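Local coordinates for phage-related protein (Bordetella bronchiseptica RB50, PDB 3BJQ) that is probably a phage major capsid protein that would help build the viral shell, at residues E[28-31]-E[32-36]; E[206-209]-E[210-214]. One frame throughout, in Å; residues are numbered along the deposited sequence.

Contact 1: residues E[28-31]-E[32-36]; sequences TLIG and KKLFP
Gly31 O is gripped by two successive backbone amides, Leu34 N at 3.1 Å and Phe35 N at 2.9 Å, in the short one-turn helix that follows the loop 28-31. The two donors come from different directions: Phe35 N lies in the plane of the Gly31 carbonyl, whereas Leu34 N stands 60° out of it. One step earlier, Ile30 O accepts from Lys33 N at 2.8 Å, again with the donor above the carbonyl plane. The turn thus mixes i to i+3 bonds with a single i to i+4 bond, and the doubly held glycine carbonyl ties both Leu34 and Phe35 back to its beginning. Glu124 of helix 105-131 receives the amides of Ile30 and Gly31 on its two carboxylate oxygens, where the start of the turn would be expected to favour a negative charge.

Side chains add to the backbone bonds. Leu34 places CD1 3.5 Å from Ile30 O, and its approach to the Ile30 side chain is looser, CD1 to CD1 at 4.5 Å; both residues also rest on Trp241. Lys33 lays CB against Ile30 O before its chain bends at chi2 (-75°) and leads away to a salt bridge with Glu221. The Phe35 ring meets Phe263 edge-to-face and packs on Cys127. With CG beside the backbone N (chi1 -64°), the ring follows its own amide toward the glycine oxygen, and Gly31 O lies in the ring plane at the edge, 3.6 Å from Phe35 CD1.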
# COMPACT_ATOMS: atom_id res chain seq x y z
N THR E 28 9.05 -3.56 -37.48
CA THR E 28 9.61 -3.77 -38.81
C THR E 28 10.43 -2.57 -39.32
O THR E 28 11.06 -2.66 -40.39
CB THR E 28 8.54 -4.18 -39.85
OG1 THR E 28 7.74 -3.05 -40.22
CG2 THR E 28 7.69 -5.33 -39.31
N LEU E 29 10.39 -1.44 -38.59
CA LEU E 29 11.23 -0.29 -38.91
C LEU E 29 12.55 -0.48 -38.16
O LEU E 29 12.56 -0.80 -36.98
CB LEU E 29 10.55 1.02 -38.54
CG LEU E 29 9.19 1.29 -39.18
CD1 LEU E 29 8.72 2.65 -38.79
CD2 LEU E 29 9.23 1.17 -40.68
N ILE E 30 13.67 -0.28 -38.86
CA ILE E 30 14.97 -0.62 -38.30
C ILE E 30 15.91 0.58 -38.13
O ILE E 30 17.03 0.41 -37.66
CB ILE E 30 15.65 -1.74 -39.13
CG1 ILE E 30 15.85 -1.31 -40.58
CG2 ILE E 30 14.80 -3.03 -39.06
CD1 ILE E 30 17.00 -1.96 -41.29
N GLY E 31 15.45 1.80 -38.44
CA GLY E 31 16.28 3.00 -38.33
C GLY E 31 16.92 3.21 -36.97
O GLY E 31 18.10 3.56 -36.88
N LYS E 32 16.17 2.95 -35.92
CA LYS E 32 16.69 3.07 -34.54
C LYS E 32 17.70 1.99 -34.19
O LYS E 32 18.38 2.08 -33.17
CB LYS E 32 15.52 3.07 -33.55
CG LYS E 32 14.55 4.19 -33.79
CD LYS E 32 13.30 4.13 -32.91
CE LYS E 32 12.59 5.49 -32.90
NZ LYS E 32 11.37 5.56 -32.02
N LYS E 33 17.84 0.98 -35.05
CA LYS E 33 18.85 -0.06 -34.84
C LYS E 33 20.22 0.40 -35.33
O LYS E 33 21.24 -0.18 -34.96
CB LYS E 33 18.46 -1.35 -35.55
CG LYS E 33 17.23 -2.07 -34.95
CD LYS E 33 17.58 -2.77 -33.67
CE LYS E 33 16.34 -3.37 -33.04
NZ LYS E 33 16.63 -4.68 -32.33
N LEU E 34 20.23 1.40 -36.21
CA LEU E 34 21.45 2.03 -36.70
C LEU E 34 21.70 3.35 -35.96
O LEU E 34 22.84 3.71 -35.74
CB LEU E 34 21.34 2.33 -38.21
CG LEU E 34 21.44 1.16 -39.19
CD1 LEU E 34 20.18 0.30 -39.14
CD2 LEU E 34 21.69 1.69 -40.59
N PHE E 35 20.61 4.02 -35.58
CA PHE E 35 20.67 5.34 -34.97
C PHE E 35 19.84 5.36 -33.70
O PHE E 35 18.76 5.99 -33.68
CB PHE E 35 20.08 6.37 -35.93
CG PHE E 35 20.85 6.54 -37.21
CD1 PHE E 35 20.55 5.78 -38.32
CD2 PHE E 35 21.83 7.51 -37.32
CE1 PHE E 35 21.24 5.96 -39.51
CE2 PHE E 35 22.52 7.69 -38.50
CZ PHE E 35 22.22 6.91 -39.60
N PRO E 36 20.34 4.73 -32.61
CA PRO E 36 19.57 4.71 -31.38
C PRO E 36 19.23 6.09 -30.82
O PRO E 36 20.01 7.04 -30.94
CB PRO E 36 20.48 3.94 -30.41
CG PRO E 36 21.28 3.13 -31.27
CD PRO E 36 21.60 4.01 -32.43

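Contact 2: residues E[206-209]-E[210-214]; sequences ESIT and IDMLK
The flat carbonyl group of Thr209 meets Leu213 N in its own plane, the amide reaching Thr209 O at 3.0 Å with an N-H...O angle of 159°. Met212 CB lies against the same oxygen at 3.3 Å, and Leu213 CG also comes close to it. The threonine hydroxyl meets the preceding amide: Thr209 OG1 accepts a weak hydrogen bond from Met212 N at 3.4 Å. A chi1 of 65° holds OG1 between the backbone N and the carbonyl carbon, within range of that amide.

Thr209 is therefore the N-cap of helix 210-217, and its side chain covers an amide of the first turn. Met212, a selenomethionine, crosses the threonine obliquely; its CG touches OG1, and its bent end runs back along the incoming loop, where CE comes within 3.4 Å of Ser207 O and 3.8 Å of Thr209 CG2. Glu206 of a neighbouring subunit packs on this same Met212 side chain.

On the buried side, Ile208 and Leu213 cross at about a right angle, the N' to N4 pair of a hydrophobic staple over the capped turn. Leu196 of helix 194-199 touches both, while Ile222 of strand 221-230 packs on Leu213. Ile208 directs its CG2 branch at the isopropyl end of the leucine, and CG2 lies 3.5 Å from Leu213 CD2.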
# COMPACT_ATOMS: atom_id res chain seq x y z
N GLU E 206 17.47 -26.09 -47.55
CA GLU E 206 17.26 -25.68 -48.95
C GLU E 206 17.15 -24.18 -49.22
O GLU E 206 17.01 -23.78 -50.37
CB GLU E 206 16.09 -26.43 -49.58
CG GLU E 206 14.79 -26.28 -48.90
CD GLU E 206 13.65 -26.98 -49.62
OE1 GLU E 206 13.91 -27.75 -50.58
OE2 GLU E 206 12.49 -26.75 -49.22
N SER E 207 17.20 -23.36 -48.17
CA SER E 207 17.23 -21.91 -48.34
C SER E 207 17.94 -21.29 -47.15
O SER E 207 18.11 -21.94 -46.13
CB SER E 207 15.81 -21.35 -48.50
OG SER E 207 15.10 -21.40 -47.30
N ILE E 208 18.36 -20.03 -47.31
CA ILE E 208 19.09 -19.31 -46.28
C ILE E 208 18.21 -18.37 -45.45
O ILE E 208 17.43 -17.58 -46.00
CB ILE E 208 20.23 -18.43 -46.90
CG1 ILE E 208 21.16 -19.26 -47.81
CG2 ILE E 208 21.02 -17.73 -45.81
CD1 ILE E 208 21.89 -20.40 -47.16
N THR E 209 18.40 -18.42 -44.14
CA THR E 209 17.67 -17.60 -43.20
C THR E 209 18.60 -16.67 -42.41
O THR E 209 19.80 -16.95 -42.31
CB THR E 209 16.96 -18.49 -42.18
OG1 THR E 209 17.95 -19.19 -41.40
CG2 THR E 209 16.00 -19.49 -42.87
N ILE E 210 18.02 -15.62 -41.81
CA ILE E 210 18.75 -14.63 -41.00
C ILE E 210 19.59 -15.30 -39.93
O ILE E 210 20.75 -14.98 -39.76
CB ILE E 210 17.76 -13.64 -40.34
CG1 ILE E 210 17.11 -12.78 -41.41
CG2 ILE E 210 18.45 -12.73 -39.36
CD1 ILE E 210 18.12 -12.12 -42.33
N ASP E 211 18.99 -16.23 -39.20
CA ASP E 211 19.72 -16.91 -38.13
C ASP E 211 20.95 -17.66 -38.65
O ASP E 211 22.00 -17.69 -38.00
CB ASP E 211 18.80 -17.86 -37.37
CG ASP E 211 18.03 -17.16 -36.27
OD1 ASP E 211 17.71 -15.94 -36.39
OD2 ASP E 211 17.74 -17.83 -35.26
N MSE E 212 20.81 -18.27 -39.82
CA MSE E 212 21.95 -18.95 -40.47
C MSE E 212 23.03 -17.95 -40.83
O MSE E 212 24.20 -18.23 -40.62
CB MSE E 212 21.57 -19.72 -41.75
CG MSE E 212 20.69 -20.94 -41.54
SE MSE E 212 20.30 -21.83 -43.23
CE MSE E 212 18.55 -22.34 -42.78
N LEU E 213 22.62 -16.81 -41.39
CA LEU E 213 23.56 -15.76 -41.77
C LEU E 213 24.28 -15.16 -40.56
O LEU E 213 25.45 -14.80 -40.67
CB LEU E 213 22.88 -14.65 -42.56
CG LEU E 213 22.42 -15.01 -43.98
CD1 LEU E 213 21.81 -13.81 -44.64
CD2 LEU E 213 23.59 -15.55 -44.77
N LYS E 214 23.59 -15.03 -39.44
CA LYS E 214 24.22 -14.54 -38.19
C LYS E 214 25.35 -15.46 -37.76
O LYS E 214 26.42 -15.01 -37.38
CB LYS E 214 23.21 -14.50 -37.03
CG LYS E 214 22.29 -13.31 -37.07
CD LYS E 214 21.11 -13.50 -36.13
CE LYS E 214 21.55 -13.86 -34.72
NZ LYS E 214 20.35 -13.74 -33.82

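How the contacts relate
Both contacts mark the passage from a loop into a helix, but in different surroundings. Contact 1 is mostly buried near the middle of the chain, whereas contact 2 lies farther out, partly buried and next to other subunits; their centres are 21 Å apart. Backbone bonds lead in both. Contact 1 has its helix start met by a carboxylate from helix 105-131, while contact 2 adds a weak side-chain cap from its own loop and apolar packing of Ile208 on Leu213. Strand 221-230 links the two, since Ile30 and Lys33 touch its Val223 and Ile210 and Leu213 its Ile222. No other protein chain touches contact 1, unlike contact 2.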